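Local coordinates for protein excinuclease ABC, subunit A. (Deinococcus radiodurans, PDB 2VF7) that binds DNA and ATP as a zinc-containing UvrA-family ABC protein with ATP hydrolysis activity, probably helping to recognise DNA damage for excision repair, at residues A267-S271 with A272-K276; L690-V694 with D695-D699; G128-P131 with P132-I136; R64-E67 with S68-P71. The protein carries 1 engineered substitution. All coordinates share one frame; numbering follows the deposited sequence. Where two conformers were deposited one is given.

Interaction 1. Residues A267-S271 with A272-K276; sequences ANTES and ASMKK
Thr269 and Met274 make the carbon contact of this short bend, five residues apart where one helix gives way to the next. The Thr269 methyl CG2 meets the end of the methionine chain, with CE at 3.7 Å, and the two side chains cross at about a right angle. CG2 lies beside the backbone N of Thr269 and trans to its carbonyl carbon, which leaves the methyl on the Met274 side, while OG1 turns to its own partner, the carbonyl O of Thr265 one helical turn earlier. Met274 comes to the methyl by a folded route: its chain bends at chi2 (128°) and again at chi3, bringing CE round to CG2, with CG a little farther off at 4.2 Å. Ser271 carries the polar link across the bend. Its OG receives a weak hydrogen bond from Ser273 OG at 3.4 Å, a long reach that can hold the two hydroxyls only loosely. The same OG lies 3.6 Å from Met274 CB, so the serine side chain rests against the foot of the methionine as well as facing the second hydroxyl. Ser271 O faces the following turn, where Lys275 CB passes 3.8 Å from it. No touching residue here is buried, and the weak polar link and the methyl contact suit a bend at the surface. It lies within the UvrA DNA-binding domain, joining helix 258-268 to the short helix 272-278, after which the chain enters strand 283-286.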
ATOM      1  N   ALA A 267       5.176   9.133 -23.117  1.00 66.11           N
ATOM      2  CA  ALA A 267       4.934   7.759 -22.738  1.00 67.08           C
ATOM      3  C   ALA A 267       4.880   7.554 -21.237  1.00 68.13           C
ATOM      4  O   ALA A 267       4.368   6.521 -20.772  1.00 68.03           O
ATOM      5  CB  ALA A 267       6.001   6.854 -23.350  1.00 67.16           C
ATOM      6  N   ASN A 268       5.387   8.542 -20.490  1.00 69.27           N
ATOM      7  CA  ASN A 268       5.868   8.323 -19.121  1.00 70.30           C
ATOM      8  C   ASN A 268       5.395   9.294 -18.065  1.00 71.26           C
ATOM      9  O   ASN A 268       5.442   8.972 -16.878  1.00 71.89           O
ATOM     10  CB  ASN A 268       7.405   8.288 -19.097  1.00 70.05           C
ATOM     11  CG  ASN A 268       7.974   7.029 -19.729  1.00 70.15           C
ATOM     12  OD1 ASN A 268       7.889   5.942 -19.155  1.00 69.05           O
ATOM     13  ND2 ASN A 268       8.552   7.169 -20.918  1.00 69.54           N
ATOM     14  N   THR A 269       4.967  10.487 -18.459  1.00 72.49           N
ATOM     15  CA  THR A 269       4.572  11.482 -17.454  1.00 73.68           C
ATOM     16  C   THR A 269       3.226  11.172 -16.837  1.00 74.49           C
ATOM     17  O   THR A 269       2.396  10.476 -17.430  1.00 74.41           O
ATOM     18  CB  THR A 269       4.503  12.910 -18.007  1.00 73.43           C
ATOM     19  OG1 THR A 269       3.897  12.883 -19.303  1.00 74.26           O
ATOM     20  CG2 THR A 269       5.895  13.529 -18.065  1.00 73.96           C
ATOM     21  N   GLU A 270       3.017  11.722 -15.647  1.00 75.60           N
ATOM     22  CA  GLU A 270       1.764  11.558 -14.934  1.00 76.87           C
ATOM     23  C   GLU A 270       0.908  12.823 -15.045  1.00 77.34           C
ATOM     24  O   GLU A 270      -0.318  12.771 -14.904  1.00 77.41           O
ATOM     25  CB  GLU A 270       2.044  11.152 -13.486  1.00 76.65           C
ATOM     26  CG  GLU A 270       2.820   9.831 -13.414  1.00 77.39           C
ATOM     27  CD  GLU A 270       3.316   9.465 -12.019  1.00 77.81           C
ATOM     28  OE1 GLU A 270       3.576   8.259 -11.797  1.00 78.43           O
ATOM     29  OE2 GLU A 270       3.445  10.363 -11.151  1.00 78.81           O
ATOM     30  N   SER A 271       1.559  13.950 -15.326  1.00 78.20           N
ATOM     31  CA  SER A 271       0.869  15.228 -15.506  1.00 78.72           C
ATOM     32  C   SER A 271      -0.002  15.205 -16.759  1.00 79.06           C
ATOM     33  O   SER A 271       0.394  14.655 -17.789  1.00 79.54           O
ATOM     34  CB  SER A 271       1.877  16.373 -15.588  1.00 78.84           C
ATOM     35  OG  SER A 271       1.219  17.595 -15.894  1.00 79.58           O
ATOM     36  N   ALA A 272      -1.185  15.812 -16.677  1.00 79.27           N
ATOM     37  CA  ALA A 272      -2.156  15.747 -17.779  1.00 79.02           C
ATOM     38  C   ALA A 272      -1.982  16.880 -18.777  1.00 78.96           C
ATOM     39  O   ALA A 272      -2.223  16.700 -19.979  1.00 79.08           O
ATOM     40  CB  ALA A 272      -3.584  15.735 -17.239  1.00 79.25           C
ATOM     41  N   SER A 273      -1.582  18.043 -18.267  1.00 78.59           N
ATOM     42  CA  SER A 273      -1.358  19.233 -19.082  1.00 78.34           C
ATOM     43  C   SER A 273      -0.033  19.154 -19.852  1.00 78.33           C
ATOM     44  O   SER A 273       0.129  19.785 -20.905  1.00 78.24           O
ATOM     45  CB  SER A 273      -1.365  20.462 -18.190  1.00 78.17           C
ATOM     46  OG  SER A 273      -0.383  20.328 -17.175  1.00 78.51           O
ATOM     47  N   MET A 274       0.909  18.388 -19.305  1.00 77.98           N
ATOM     48  CA  MET A 274       2.220  18.184 -19.908  1.00 78.16           C
ATOM     49  C   MET A 274       2.121  17.249 -21.109  1.00 77.31           C
ATOM     50  O   MET A 274       2.756  17.481 -22.134  1.00 77.43           O
ATOM     51  CB  MET A 274       3.197  17.639 -18.865  1.00 77.88           C
ATOM     52  CG  MET A 274       4.560  17.274 -19.404  1.00 78.89           C
ATOM     53  SD  MET A 274       5.884  18.043 -18.451  1.00 80.22           S
ATOM     54  CE  MET A 274       5.916  17.040 -16.960  1.00 81.31           C
ATOM     55  N   LYS A 275       1.318  16.197 -20.959  1.00 76.68           N
ATOM     56  CA  LYS A 275       1.012  15.255 -22.032  1.00 75.86           C
ATOM     57  C   LYS A 275       0.358  15.989 -23.200  1.00 75.43           C
ATOM     58  O   LYS A 275       0.596  15.659 -24.363  1.00 75.40           O
ATOM     59  CB  LYS A 275       0.079  14.156 -21.508  1.00 75.83           C
ATOM     60  CG  LYS A 275      -0.086  12.961 -22.426  1.00 76.00           C
ATOM     61  CD  LYS A 275      -1.282  12.112 -22.010  1.00 76.99           C
ATOM     62  CE  LYS A 275      -1.482  10.884 -22.920  1.00 77.16           C
ATOM     63  NZ  LYS A 275      -0.422   9.842 -22.765  0.80 77.10           N
ATOM     64  N   LYS A 276      -0.453  16.993 -22.874  1.00 74.71           N
ATOM     65  CA  LYS A 276      -1.181  17.771 -23.862  1.00 74.03           C
ATOM     66  C   LYS A 276      -0.274  18.772 -24.586  1.00 73.36           C
ATOM     67  O   LYS A 276      -0.496  19.071 -25.754  1.00 73.32           O
ATOM     68  CB  LYS A 276      -2.370  18.475 -23.199  1.00 74.26           C
ATOM     69  CG  LYS A 276      -3.617  18.544 -24.075  1.00 74.83           C
ATOM     70  CD  LYS A 276      -4.899  18.360 -23.258  1.00 75.90           C
ATOM     71  CE  LYS A 276      -6.143  18.434 -24.161  1.00 76.21           C
ATOM     72  NZ  LYS A 276      -7.426  18.103 -23.458  1.00 75.54           N
TER

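Interaction 2. Residues L690-V694 with D695-D699; sequences LALTV and DEAHD
Glu696 folds back on Thr693 and makes the main side-chain hydrogen bond of this helix start. Thr693 N gives its proton to Glu696 OE2 at 2.9 Å in an almost straight bond (171°), arriving from above the carboxylate plane, about 37° out of it. With CG beside its own backbone N (chi1 -53°) and the chain extended beyond, the Glu696 side chain crosses that of Thr693 at about a right angle, bringing OE2 to the amide. Among backbone bonds, Ala697 N reaches Thr693 O at 2.9 Å, and His698 N makes a weak bond to Val694 O. The Glu696 bond resembles one half of a capping box at the start of helix 694-700; the reciprocal half is not made, because Thr693 OG1 stands 5.4 Å from Glu696 N. This turn belongs to the ABC transporter domain, with the Thr693 side chain about 7 Å from a bound ADP. Van der Waals contacts complete the join: the Leu692 CD1 methyl lies 3.4 Å from Glu696 OE2, Leu692 CB faces Ala697 CB at 4.2 Å, and Thr693 CG2 runs alongside Asp695 CB at 3.6 Å. Without this carboxylate, as with an alanine here, the Thr693 N-H would probably lose its acceptor and one side of Leu692 its cover. The nearby Glu459 carboxylate may raise the proton affinity of Glu696, while Val694 and Ala697 pack on Leu714 and Leu711 of helix 705-716.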
ATOM      1  N   LEU A 690     -10.837  34.858   5.194  1.00 56.05           N
ATOM      2  CA  LEU A 690     -11.004  33.591   4.488  1.00 54.92           C
ATOM      3  C   LEU A 690     -11.600  32.453   5.321  1.00 54.51           C
ATOM      4  O   LEU A 690     -12.243  31.589   4.763  1.00 53.62           O
ATOM      5  CB  LEU A 690      -9.693  33.179   3.859  1.00 54.96           C
ATOM      6  CG  LEU A 690      -9.243  34.114   2.736  1.00 55.08           C
ATOM      7  CD1 LEU A 690      -7.774  33.917   2.455  1.00 56.21           C
ATOM      8  CD2 LEU A 690     -10.088  33.891   1.468  1.00 54.62           C
ATOM      9  N   ALA A 691     -11.390  32.477   6.645  1.00 54.41           N
ATOM     10  CA  ALA A 691     -12.031  31.554   7.598  1.00 54.55           C
ATOM     11  C   ALA A 691     -13.515  31.855   7.890  1.00 55.39           C
ATOM     12  O   ALA A 691     -14.205  31.083   8.594  1.00 55.91           O
ATOM     13  CB  ALA A 691     -11.238  31.505   8.897  1.00 53.82           C
ATOM     14  N   LEU A 692     -14.000  32.972   7.348  1.00 55.27           N
ATOM     15  CA  LEU A 692     -15.354  33.439   7.567  1.00 54.65           C
ATOM     16  C   LEU A 692     -16.331  32.656   6.716  1.00 55.70           C
ATOM     17  O   LEU A 692     -16.105  32.413   5.520  1.00 55.00           O
ATOM     18  CB  LEU A 692     -15.467  34.940   7.256  1.00 54.11           C
ATOM     19  CG  LEU A 692     -15.769  36.038   8.289  1.00 54.02           C
ATOM     20  CD1 LEU A 692     -15.405  35.690   9.712  1.00 53.61           C
ATOM     21  CD2 LEU A 692     -15.099  37.340   7.898  1.00 54.35           C
ATOM     22  N   THR A 693     -17.434  32.301   7.362  1.00 56.16           N
ATOM     23  CA  THR A 693     -18.569  31.682   6.777  1.00 57.32           C
ATOM     24  C   THR A 693     -19.248  32.693   5.837  1.00 58.68           C
ATOM     25  O   THR A 693     -19.057  33.906   5.997  1.00 59.79           O
ATOM     26  CB  THR A 693     -19.472  31.278   7.940  1.00 57.86           C
ATOM     27  OG1 THR A 693     -19.027  30.028   8.480  1.00 57.55           O
ATOM     28  CG2 THR A 693     -20.904  31.155   7.538  1.00 58.28           C
ATOM     29  N   VAL A 694     -20.031  32.230   4.858  1.00 59.25           N
ATOM     30  CA  VAL A 694     -20.735  33.165   3.957  1.00 59.58           C
ATOM     31  C   VAL A 694     -21.719  34.047   4.743  1.00 60.33           C
ATOM     32  O   VAL A 694     -21.824  35.253   4.492  1.00 60.90           O
ATOM     33  CB  VAL A 694     -21.407  32.456   2.712  1.00 59.36           C
ATOM     34  CG1 VAL A 694     -22.369  33.380   2.004  1.00 58.20           C
ATOM     35  CG2 VAL A 694     -20.356  32.019   1.718  1.00 58.31           C
ATOM     36  N   ASP A 695     -22.415  33.443   5.705  1.00 61.08           N
ATOM     37  CA  ASP A 695     -23.254  34.167   6.668  1.00 61.57           C
ATOM     38  C   ASP A 695     -22.524  35.247   7.482  1.00 61.92           C
ATOM     39  O   ASP A 695     -23.062  36.336   7.656  1.00 62.57           O
ATOM     40  CB  ASP A 695     -23.869  33.193   7.668  1.00 61.66           C
ATOM     41  CG  ASP A 695     -25.049  32.426   7.117  1.00 62.71           C
ATOM     42  OD1 ASP A 695     -25.558  31.576   7.889  1.00 62.20           O
ATOM     43  OD2 ASP A 695     -25.477  32.656   5.951  1.00 63.68           O
ATOM     44  N   GLU A 696     -21.336  34.937   8.019  1.00 62.28           N
ATOM     45  CA  GLU A 696     -20.621  35.881   8.888  1.00 62.19           C
ATOM     46  C   GLU A 696     -19.971  36.973   8.054  1.00 62.15           C
ATOM     47  O   GLU A 696     -19.797  38.094   8.528  1.00 62.44           O
ATOM     48  CB  GLU A 696     -19.512  35.219   9.714  1.00 62.01           C
ATOM     49  CG  GLU A 696     -19.848  34.001  10.573  1.00 62.52           C
ATOM     50  CD  GLU A 696     -18.572  33.195  10.979  1.00 63.38           C
ATOM     51  OE1 GLU A 696     -18.543  32.631  12.101  1.00 65.31           O
ATOM     52  OE2 GLU A 696     -17.595  33.128  10.186  1.00 62.96           O
ATOM     53  N   ALA A 697     -19.582  36.646   6.826  1.00 61.99           N
ATOM     54  CA  ALA A 697     -18.987  37.644   5.928  1.00 61.90           C
ATOM     55  C   ALA A 697     -20.052  38.584   5.366  1.00 61.90           C
ATOM     56  O   ALA A 697     -19.738  39.681   4.871  1.00 62.27           O
ATOM     57  CB  ALA A 697     -18.214  36.968   4.807  1.00 62.09           C
ATOM     58  N   HIS A 698     -21.305  38.135   5.453  1.00 61.13           N
ATOM     59  CA  HIS A 698     -22.473  38.878   5.013  1.00 60.86           C
ATOM     60  C   HIS A 698     -22.683  40.041   5.977  1.00 60.81           C
ATOM     61  O   HIS A 698     -22.944  41.177   5.551  1.00 61.49           O
ATOM     62  CB  HIS A 698     -23.674  37.922   4.981  1.00 60.86           C
ATOM     63  CG  HIS A 698     -24.974  38.563   4.602  1.00 60.61           C
ATOM     64  ND1 HIS A 698     -25.840  39.095   5.533  1.00 60.63           N
ATOM     65  CD2 HIS A 698     -25.577  38.711   3.398  1.00 60.35           C
ATOM     66  CE1 HIS A 698     -26.913  39.563   4.916  1.00 60.99           C
ATOM     67  NE2 HIS A 698     -26.780  39.338   3.621  1.00 60.28           N
ATOM     68  N   ASP A 699     -22.535  39.751   7.270  1.00 60.07           N
ATOM     69  CA  ASP A 699     -22.478  40.753   8.325  1.00 59.32           C
ATOM     70  C   ASP A 699     -21.320  41.737   8.146  1.00 58.66           C
ATOM     71  O   ASP A 699     -21.526  42.943   8.120  1.00 59.03           O
ATOM     72  CB  ASP A 699     -22.299  40.065   9.676  1.00 59.75           C
ATOM     73  CG  ASP A 699     -23.568  39.445  10.194  1.00 60.89           C
ATOM     74  OD1 ASP A 699     -24.053  39.929  11.235  1.00 63.56           O
ATOM     75  OD2 ASP A 699     -24.081  38.482   9.580  1.00 61.27           O
TER

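Interaction 3. Residues G128-P131 with P132-I136; sequences GDYP and PGQGI
The Tyr130 ring and the Gln134 amide stand with their planes 42° apart, their side chains crossing at about a right angle. At the edge of the ring, in its plane, lies Gly128 O from the same side of the turn. The returning chain comes at the ring obliquely: Gln134 NE2 is 3.9 Å from CD2 of Tyr130, Gly135 O lies near CE2, and Ile136 CA approaches the phenol OH of Tyr130 to 3.4 Å. Ile136 CG1 adds an apolar touch on Tyr130 CZ at 4.0 Å. With chi1 of -73°, the ring swings beside its own backbone N, across the path of the returning chain; its OH is held by Val137 N, with Ser125 O as a weak second partner. Gln134 NE2 also sits 3.4 Å from Pro131 CD, while its hydrogen bond goes to Glu298 O, tying the bend to the loop that carries Val302. At the apex, Pro131 CB and Pro132 CD approach to 3.2 Å, a closeness set largely by the Pro-Pro link. Gly135 has phi near 117°, where a beta carbon would run into the preceding carbonyl O. No hydrogen bond joins residues 128-131 to 132-136; the Tyr130 OH bond to Val137 N closes the bend. This is an irregular proline- and glycine-rich surface loop after helix 116-127, folded around a tyrosine and tethered to the neighbouring loop by Gln134 and by backbone bonding of Asp129 with Thr303.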
ATOM      1  N   GLY A 128     -13.703 -20.203 -28.272  1.00 58.76           N
ATOM      2  CA  GLY A 128     -13.913 -19.372 -29.463  1.00 59.28           C
ATOM      3  C   GLY A 128     -13.517 -20.025 -30.781  1.00 59.71           C
ATOM      4  O   GLY A 128     -12.782 -21.021 -30.806  1.00 59.83           O
ATOM      5  N   ASP A 129     -13.996 -19.442 -31.880  1.00 59.97           N
ATOM      6  CA  ASP A 129     -13.822 -20.014 -33.217  1.00 60.11           C
ATOM      7  C   ASP A 129     -12.544 -19.562 -33.929  1.00 60.38           C
ATOM      8  O   ASP A 129     -12.521 -18.541 -34.626  1.00 60.43           O
ATOM      9  CB  ASP A 129     -15.062 -19.753 -34.080  1.00 59.99           C
ATOM     10  CG  ASP A 129     -16.323 -20.398 -33.492  1.00 59.86           C
ATOM     11  OD1 ASP A 129     -16.539 -21.623 -33.741  1.00 59.39           O
ATOM     12  OD2 ASP A 129     -17.084 -19.687 -32.770  1.00 59.28           O
ATOM     13  N   TYR A 130     -11.487 -20.349 -33.741  1.00 60.79           N
ATOM     14  CA  TYR A 130     -10.208 -20.179 -34.432  1.00 61.14           C
ATOM     15  C   TYR A 130     -10.304 -20.453 -35.946  1.00 61.86           C
ATOM     16  O   TYR A 130     -11.174 -21.226 -36.388  1.00 61.84           O
ATOM     17  CB  TYR A 130      -9.179 -21.144 -33.834  1.00 60.88           C
ATOM     18  CG  TYR A 130      -8.677 -20.782 -32.459  1.00 60.28           C
ATOM     19  CD1 TYR A 130      -9.527 -20.808 -31.348  1.00 60.17           C
ATOM     20  CD2 TYR A 130      -7.337 -20.439 -32.264  1.00 60.06           C
ATOM     21  CE1 TYR A 130      -9.059 -20.478 -30.077  1.00 60.54           C
ATOM     22  CE2 TYR A 130      -6.854 -20.108 -31.000  1.00 60.11           C
ATOM     23  CZ  TYR A 130      -7.719 -20.128 -29.912  1.00 60.53           C
ATOM     24  OH  TYR A 130      -7.245 -19.804 -28.661  1.00 60.38           O
ATOM     25  N   PRO A 131      -9.407 -19.823 -36.745  1.00 62.47           N
ATOM     26  CA  PRO A 131      -9.168 -20.182 -38.147  1.00 62.96           C
ATOM     27  C   PRO A 131      -9.020 -21.702 -38.373  1.00 63.62           C
ATOM     28  O   PRO A 131      -8.940 -22.460 -37.399  1.00 63.55           O
ATOM     29  CB  PRO A 131      -7.848 -19.467 -38.446  1.00 62.88           C
ATOM     30  CG  PRO A 131      -7.923 -18.254 -37.642  1.00 62.42           C
ATOM     31  CD  PRO A 131      -8.576 -18.668 -36.351  1.00 62.38           C
ATOM     32  N   PRO A 132      -8.969 -22.148 -39.653  1.00 64.25           N
ATOM     33  CA  PRO A 132      -8.910 -23.576 -39.998  1.00 64.70           C
ATOM     34  C   PRO A 132      -8.007 -24.406 -39.075  1.00 65.14           C
ATOM     35  O   PRO A 132      -8.397 -25.502 -38.662  1.00 65.17           O
ATOM     36  CB  PRO A 132      -8.359 -23.570 -41.438  1.00 64.77           C
ATOM     37  CG  PRO A 132      -8.026 -22.103 -41.752  1.00 64.42           C
ATOM     38  CD  PRO A 132      -8.935 -21.319 -40.870  1.00 64.34           C
ATOM     39  N   GLY A 133      -6.822 -23.879 -38.763  1.00 65.54           N
ATOM     40  CA  GLY A 133      -5.908 -24.488 -37.797  1.00 66.09           C
ATOM     41  C   GLY A 133      -4.865 -23.482 -37.350  1.00 66.56           C
ATOM     42  O   GLY A 133      -3.850 -23.313 -38.021  1.00 66.43           O
ATOM     43  N   GLN A 134      -5.119 -22.814 -36.217  1.00 67.13           N
ATOM     44  CA  GLN A 134      -4.250 -21.725 -35.730  1.00 67.73           C
ATOM     45  C   GLN A 134      -3.477 -22.026 -34.428  1.00 68.03           C
ATOM     46  O   GLN A 134      -2.455 -21.388 -34.152  1.00 67.94           O
ATOM     47  CB  GLN A 134      -5.045 -20.422 -35.575  1.00 67.77           C
ATOM     48  CG  GLN A 134      -4.184 -19.162 -35.663  1.00 68.03           C
ATOM     49  CD  GLN A 134      -4.534 -18.114 -34.619  1.00 68.46           C
ATOM     50  OE1 GLN A 134      -3.678 -17.697 -33.835  1.00 68.34           O
ATOM     51  NE2 GLN A 134      -5.792 -17.682 -34.603  1.00 68.94           N
ATOM     52  N   GLY A 135      -3.966 -22.981 -33.634  1.00 68.42           N
ATOM     53  CA  GLY A 135      -3.311 -23.355 -32.371  1.00 68.76           C
ATOM     54  C   GLY A 135      -4.166 -23.088 -31.143  1.00 69.01           C
ATOM     55  O   GLY A 135      -5.247 -23.678 -31.002  1.00 69.04           O
ATOM     56  N   ILE A 136      -3.660 -22.225 -30.252  1.00 69.07           N
ATOM     57  CA  ILE A 136      -4.398 -21.691 -29.083  1.00 69.17           C
ATOM     58  C   ILE A 136      -3.710 -20.429 -28.533  1.00 69.28           C
ATOM     59  O   ILE A 136      -2.495 -20.420 -28.302  1.00 69.26           O
ATOM     60  CB  ILE A 136      -4.678 -22.773 -27.961  1.00 69.17           C
ATOM     61  CG1 ILE A 136      -6.092 -23.359 -28.124  1.00 69.09           C
ATOM     62  CG2 ILE A 136      -4.538 -22.190 -26.542  1.00 69.10           C
ATOM     63  CD1 ILE A 136      -6.379 -24.634 -27.328  1.00 69.24           C
TER

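Interaction 4. Residues R64-E67 with S68-P71; sequences RYLE and SVSP
Val69 lays its CG1 methyl over one face of the Tyr65 ring, four residues back along the last turn of helix 49-69, the helix that follows the ADP-binding P-loop (Walker A) containing Gly48 and Lys49. The CH-pi contact has CG1 4.0 Å from the Tyr65 ring centroid and 23° off the normal, offset toward the rim near CE2. With chi1 near -171°, Tyr65 has CG trans to its backbone N, and the ring end comes back beside Val69, presenting a face to its CG1 methyl. Beside it, the Ser68 hydroxyl returns to the helix: OG donates to Arg64 O at 3.2 Å, tilted from the carbonyl plane, and Ser68 N adds a weak bond to the same oxygen. Tyr65 O also takes two donors, Val69 N at 3.0 Å nearly in line with its C=O and Ser68 N from well above the carbonyl plane. Arg64 O is likely to lose its hydroxyl donor if an alanine stands in for Ser68, keeping only the weak amide bond from this turn. Farther out, Arg64 is fixed by a salt bridge to Glu60 and a hydrogen bond to Ile88 O. The turn also faces the second subunit, where Tyr65 meets Tyr65 of that subunit with planes at about 50° and Ser68 packs on its Leu398. Ser70 is where the chain leaves helical geometry, with its N still bonded to Leu66 O at 2.9 Å. Just beyond, Pro71 CA sends a C-H toward Glu67 O, 3.4 Å away.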
ATOM      1  N   ARG A  64      -8.209   1.558  11.258  1.00 58.84           N
ATOM      2  CA  ARG A  64      -7.967   0.434  12.170  1.00 59.03           C
ATOM      3  C   ARG A  64      -7.492  -0.810  11.435  1.00 59.16           C
ATOM      4  O   ARG A  64      -6.505  -1.437  11.828  1.00 58.59           O
ATOM      5  CB  ARG A  64      -9.241   0.082  12.938  1.00 58.50           C
ATOM      6  CG  ARG A  64      -9.641   1.102  13.964  1.00 59.35           C
ATOM      7  CD  ARG A  64     -10.883   0.660  14.698  1.00 58.95           C
ATOM      8  NE  ARG A  64     -11.191   1.581  15.779  1.00 58.76           N
ATOM      9  CZ  ARG A  64     -12.318   1.546  16.476  1.00 60.22           C
ATOM     10  NH1 ARG A  64     -13.237   0.619  16.205  1.00 59.38           N
ATOM     11  NH2 ARG A  64     -12.527   2.430  17.446  1.00 60.85           N
ATOM     12  N   TYR A  65      -8.215  -1.155  10.373  1.00 59.75           N
ATOM     13  CA  TYR A  65      -7.884  -2.315   9.564  1.00 60.49           C
ATOM     14  C   TYR A  65      -6.474  -2.219   8.994  1.00 60.52           C
ATOM     15  O   TYR A  65      -5.655  -3.127   9.210  1.00 60.92           O
ATOM     16  CB  TYR A  65      -8.945  -2.568   8.471  1.00 61.22           C
ATOM     17  CG  TYR A  65      -8.760  -3.892   7.755  1.00 62.49           C
ATOM     18  CD1 TYR A  65      -9.131  -5.102   8.357  1.00 63.08           C
ATOM     19  CD2 TYR A  65      -8.174  -3.941   6.489  1.00 64.05           C
ATOM     20  CE1 TYR A  65      -8.935  -6.319   7.702  1.00 61.67           C
ATOM     21  CE2 TYR A  65      -7.968  -5.152   5.834  1.00 63.00           C
ATOM     22  CZ  TYR A  65      -8.356  -6.328   6.442  1.00 62.41           C
ATOM     23  OH  TYR A  65      -8.157  -7.507   5.762  1.00 63.16           O
ATOM     24  N   LEU A  66      -6.174  -1.117   8.305  1.00 60.39           N
ATOM     25  CA  LEU A  66      -4.881  -0.976   7.617  1.00 60.08           C
ATOM     26  C   LEU A  66      -3.679  -0.917   8.549  1.00 59.82           C
ATOM     27  O   LEU A  66      -2.585  -1.294   8.162  1.00 59.98           O
ATOM     28  CB  LEU A  66      -4.880   0.220   6.662  1.00 60.02           C
ATOM     29  CG  LEU A  66      -5.821   0.156   5.456  1.00 60.61           C
ATOM     30  CD1 LEU A  66      -6.132   1.573   4.960  1.00 61.79           C
ATOM     31  CD2 LEU A  66      -5.263  -0.713   4.326  1.00 60.14           C
ATOM     32  N   GLU A  67      -3.883  -0.440   9.771  1.00 59.83           N
ATOM     33  CA  GLU A  67      -2.828  -0.421  10.783  1.00 59.90           C
ATOM     34  C   GLU A  67      -2.592  -1.803  11.402  1.00 59.82           C
ATOM     35  O   GLU A  67      -1.560  -2.060  12.015  1.00 59.88           O
ATOM     36  CB  GLU A  67      -3.185   0.554  11.888  1.00 60.00           C
ATOM     37  CG  GLU A  67      -3.152   2.019  11.501  1.00 61.58           C
ATOM     38  CD  GLU A  67      -3.196   2.920  12.723  1.00 64.10           C
ATOM     39  OE1 GLU A  67      -3.025   2.406  13.860  1.00 65.86           O
ATOM     40  OE2 GLU A  67      -3.398   4.141  12.552  1.00 65.31           O
ATOM     41  N   SER A  68      -3.567  -2.681  11.256  1.00 59.77           N
ATOM     42  CA  SER A  68      -3.430  -4.045  11.697  1.00 59.90           C
ATOM     43  C   SER A  68      -2.796  -4.909  10.627  1.00 60.34           C
ATOM     44  O   SER A  68      -2.029  -5.814  10.957  1.00 60.79           O
ATOM     45  CB  SER A  68      -4.786  -4.605  12.079  1.00 59.84           C
ATOM     46  OG  SER A  68      -5.234  -3.990  13.264  1.00 60.04           O
ATOM     47  N   VAL A  69      -3.100  -4.649   9.355  1.00 60.81           N
ATOM     48  CA  VAL A  69      -2.474  -5.418   8.271  1.00 61.28           C
ATOM     49  C   VAL A  69      -1.061  -4.920   7.940  1.00 62.07           C
ATOM     50  O   VAL A  69      -0.183  -5.722   7.587  1.00 62.54           O
ATOM     51  CB  VAL A  69      -3.364  -5.564   7.000  1.00 61.08           C
ATOM     52  CG1 VAL A  69      -4.716  -6.157   7.361  1.00 60.91           C
ATOM     53  CG2 VAL A  69      -3.536  -4.254   6.273  1.00 61.28           C
ATOM     54  N   SER A  70      -0.850  -3.608   8.063  1.00 62.64           N
ATOM     55  CA  SER A  70       0.464  -2.987   7.902  1.00 63.14           C
ATOM     56  C   SER A  70       0.881  -2.263   9.185  1.00 63.82           C
ATOM     57  O   SER A  70       0.794  -1.037   9.254  1.00 63.65           O
ATOM     58  CB  SER A  70       0.461  -2.013   6.723  1.00 62.94           C
ATOM     59  OG  SER A  70       1.015  -2.605   5.565  1.00 62.70           O
ATOM     60  N   PRO A  71       1.306  -3.019  10.223  1.00 64.69           N
ATOM     61  CA  PRO A  71       1.757  -2.357  11.452  1.00 65.52           C
ATOM     62  C   PRO A  71       2.993  -1.462  11.255  1.00 66.46           C
ATOM     63  O   PRO A  71       3.963  -1.872  10.607  1.00 66.56           O
ATOM     64  CB  PRO A  71       2.048  -3.524  12.408  1.00 65.30           C
ATOM     65  CG  PRO A  71       2.190  -4.714  11.547  1.00 65.04           C
ATOM     66  CD  PRO A  71       1.355  -4.490  10.339  1.00 64.60           C
TER

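Overall arrangement
All four contacts are local turns, yet they differ in place and chemistry. Interactions 1 and 3 are surface contacts, resting on weak or absent cross-segment hydrogen bonds and on carbon contacts; interactions 2 and 4 are partly buried and rest on regular helix bonds joined by a carboxylate in one and a hydroxyl in the other. Interaction 2 opens a helix, interaction 4 ends one at the subunit interface, interaction 1 joins two helices and interaction 3 is wholly loop. No two touch: interactions 2 and 3, whose centres are about 71 Å apart, lie on opposite sides of the chain's centre, and interactions 1 and 4, at about 34 Å, are the closest pair.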